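Local coordinates for tudor and KH domain-containing protein homolog (PDB 5YGB) that binds the N-terminal tail of Piwi through its extended Tudor domain and probably recruits Piwi proteins to the piRNA biogenesis machinery in the nuage, at residues Pro4-Val9 with Gln21-Gln26. The protein carries 1 engineered substitution. Numbering follows the deposited sequence.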
loop_
_atom_site.group_PDB
_atom_site.type_symbol
_atom_site.label_atom_id
_atom_site.label_comp_id
_atom_site.label_asym_id
_atom_site.label_seq_id
_atom_site.Cartn_x
_atom_site.Cartn_y
_atom_site.Cartn_z
ATOM N N PRO A 4 0.792 -13.681 16.349
ATOM C CA PRO A 4 1.624 -12.558 15.906
ATOM C C PRO A 4 2.281 -12.883 14.573
ATOM O O PRO A 4 2.504 -14.051 14.247
ATOM C CB PRO A 4 2.669 -12.424 17.017
ATOM C CG PRO A 4 2.729 -13.800 17.634
ATOM C CD PRO A 4 1.314 -14.308 17.574
ATOM N N MET A 5 2.588 -11.851 13.798
ATOM C CA MET A 5 3.222 -12.045 12.502
ATOM C C MET A 5 4.267 -10.964 12.272
ATOM O O MET A 5 4.079 -9.814 12.673
ATOM C CB MET A 5 2.174 -12.044 11.380
ATOM C CG MET A 5 1.259 -10.836 11.387
ATOM S SD MET A 5 -0.232 -11.009 10.347
ATOM C CE MET A 5 -1.049 -9.452 10.724
ATOM N N GLU A 6 5.369 -11.338 11.632
ATOM C CA GLU A 6 6.412 -10.379 11.263
ATOM C C GLU A 6 5.974 -9.633 10.019
ATOM O O GLU A 6 5.577 -10.249 9.036
ATOM C CB GLU A 6 7.757 -11.079 11.017
ATOM C CG GLU A 6 8.300 -11.867 12.210
ATOM C CD GLU A 6 9.706 -12.371 11.974
ATOM O OE1 GLU A 6 10.047 -12.674 10.813
ATOM O OE2 GLU A 6 10.476 -12.461 12.955
ATOM N N VAL A 7 6.024 -8.305 10.069
ATOM C CA VAL A 7 5.581 -7.486 8.938
ATOM C C VAL A 7 6.494 -6.299 8.673
ATOM O O VAL A 7 7.279 -5.879 9.536
ATOM C CB VAL A 7 4.150 -6.922 9.150
ATOM C CG1 VAL A 7 3.134 -8.039 9.410
ATOM C CG2 VAL A 7 4.143 -5.870 10.268
ATOM N N TYR A 8 6.377 -5.759 7.467
ATOM C CA TYR A 8 6.867 -4.420 7.161
ATOM C C TYR A 8 5.674 -3.512 6.970
ATOM O O TYR A 8 4.695 -3.927 6.353
ATOM C CB TYR A 8 7.672 -4.382 5.867
ATOM C CG TYR A 8 8.900 -5.249 5.796
ATOM C CD1 TYR A 8 9.914 -5.139 6.742
ATOM C CD2 TYR A 8 9.063 -6.152 4.760
ATOM C CE1 TYR A 8 11.037 -5.915 6.664
ATOM C CE2 TYR A 8 10.199 -6.938 4.668
ATOM C CZ TYR A 8 11.178 -6.809 5.627
ATOM O OH TYR A 8 12.308 -7.591 5.549
ATOM N N VAL A 9 5.763 -2.267 7.422
ATOM C CA VAL A 9 4.802 -1.248 7.004
ATOM C C VAL A 9 5.318 -0.651 5.692
ATOM O O VAL A 9 6.406 -0.074 5.646
ATOM C CB VAL A 9 4.616 -0.176 8.076
ATOM C CG1 VAL A 9 3.791 0.970 7.524
ATOM C CG2 VAL A 9 3.947 -0.793 9.294
ATOM N N GLN A 21 3.033 -5.659 4.770
ATOM C CA GLN A 21 3.468 -6.822 4.014
ATOM C C GLN A 21 3.965 -7.864 4.995
ATOM O O GLN A 21 4.621 -7.513 5.975
ATOM C CB GLN A 21 4.609 -6.461 3.068
ATOM C CG GLN A 21 4.287 -5.363 2.048
ATOM C CD GLN A 21 5.538 -4.806 1.412
ATOM O OE1 GLN A 21 6.601 -4.777 2.035
ATOM N NE2 GLN A 21 5.426 -4.352 0.171
ATOM N N LEU A 22 3.708 -9.135 4.723
ATOM C CA LEU A 22 4.253 -10.207 5.542
ATOM C C LEU A 22 5.700 -10.502 5.189
ATOM O O LEU A 22 6.042 -10.636 4.012
ATOM C CB LEU A 22 3.444 -11.491 5.370
ATOM C CG LEU A 22 1.993 -11.445 5.811
ATOM C CD1 LEU A 22 1.356 -12.793 5.530
ATOM C CD2 LEU A 22 1.929 -11.133 7.265
ATOM N N ILE A 23 6.531 -10.637 6.211
ATOM C CA ILE A 23 7.923 -11.048 6.050
ATOM C C ILE A 23 8.026 -12.554 5.950
ATOM O O ILE A 23 7.404 -13.287 6.722
ATOM C CB ILE A 23 8.771 -10.560 7.228
ATOM C CG1 ILE A 23 8.752 -9.034 7.285
ATOM C CG2 ILE A 23 10.208 -11.090 7.130
ATOM C CD1 ILE A 23 9.482 -8.469 8.479
ATOM N N GLY A 24 8.834 -13.034 5.017
ATOM C CA GLY A 24 9.088 -14.459 4.917
ATOM C C GLY A 24 9.235 -14.854 3.467
ATOM O O GLY A 24 9.691 -14.039 2.649
ATOM N N PRO A 25 8.810 -16.071 3.118
ATOM C CA PRO A 25 8.950 -16.521 1.734
ATOM C C PRO A 25 8.215 -15.592 0.781
ATOM O O PRO A 25 8.654 -15.411 -0.344
ATOM C CB PRO A 25 8.320 -17.918 1.742
ATOM C CG PRO A 25 8.316 -18.333 3.172
ATOM C CD PRO A 25 8.145 -17.080 3.962
ATOM N N GLN A 26 7.141 -14.972 1.265
ATOM C CA GLN A 26 6.366 -14.080 0.414
ATOM C C GLN A 26 7.074 -12.768 0.145
ATOM O O GLN A 26 6.982 -12.247 -0.977
ATOM C CB GLN A 26 5.007 -13.795 1.031
ATOM C CG GLN A 26 4.087 -14.962 0.940
ATOM C CD GLN A 26 2.704 -14.594 1.373
ATOM O OE1 GLN A 26 2.040 -13.790 0.720
ATOM N NE2 GLN A 26 2.245 -15.188 2.469
HETATM O O HOH W 1 5.204 -12.920 8.417
HETATM O O HOH W 2 8.420 -14.342 9.235
#
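In the extended Tudor domain, the antiparallel hairpin of strands 5-12 and 17-22 illustrates how a strand pair ends where one partner turns off into a helix, here 25-41. Tyr-8 and Gln-21 form a hydrogen-bonded pair, Tyr-8 N giving to Gln-21 O and Gln-21 N to Tyr-8 O, both at 2.9 Å. Val-7 and Leu-22 follow as a non-hydrogen-bonded pair, and a third, nearly straight bond (174°) runs from Ile-23 N to Glu-6 O over 3.0 Å, although its donor stands above the carbonyl plane.

The two faces of the hairpin are packed differently. On the side of Tyr-8, Ile-23 lays its side chain over the phenol: CG1 sits 3.6 Å from the ring centroid and only 11° off the normal, a CH-pi contact, while CD1 reaches on to Tyr-8 CE1. CG1 is anti to the carbonyl carbon of Ile-23 (chi1 -62°), which carries this branch over the ring and leaves CG2 near Glu-6 OE1. Gln-21 OE1 lies at the ring edge, its amide turned 70° from the phenol plane, and NE2 bonds to the carbonyl of Asp-97; Trp-159 meets Tyr-8 edge-to-face. On the other side, Leu-22 CD2 touches both Met-5 SD, at 3.8 Å, and Val-7 CG1.

Strand 162-171 pairs with the far edge of 5-12, with backbone hydrogen bonds between Met-5 and Ala-164 and between Val-7 and Leu-162. Gly-24 stands at the N-cap position of the helix, and two waters bridge the end of the pairing. One donates to Glu-6 O, which also accepts from Ile-23 N, and to Ile-23 O; a second links Ile-23 O to the Glu-6 carboxylate, donating to OE1 over 2.8 Å.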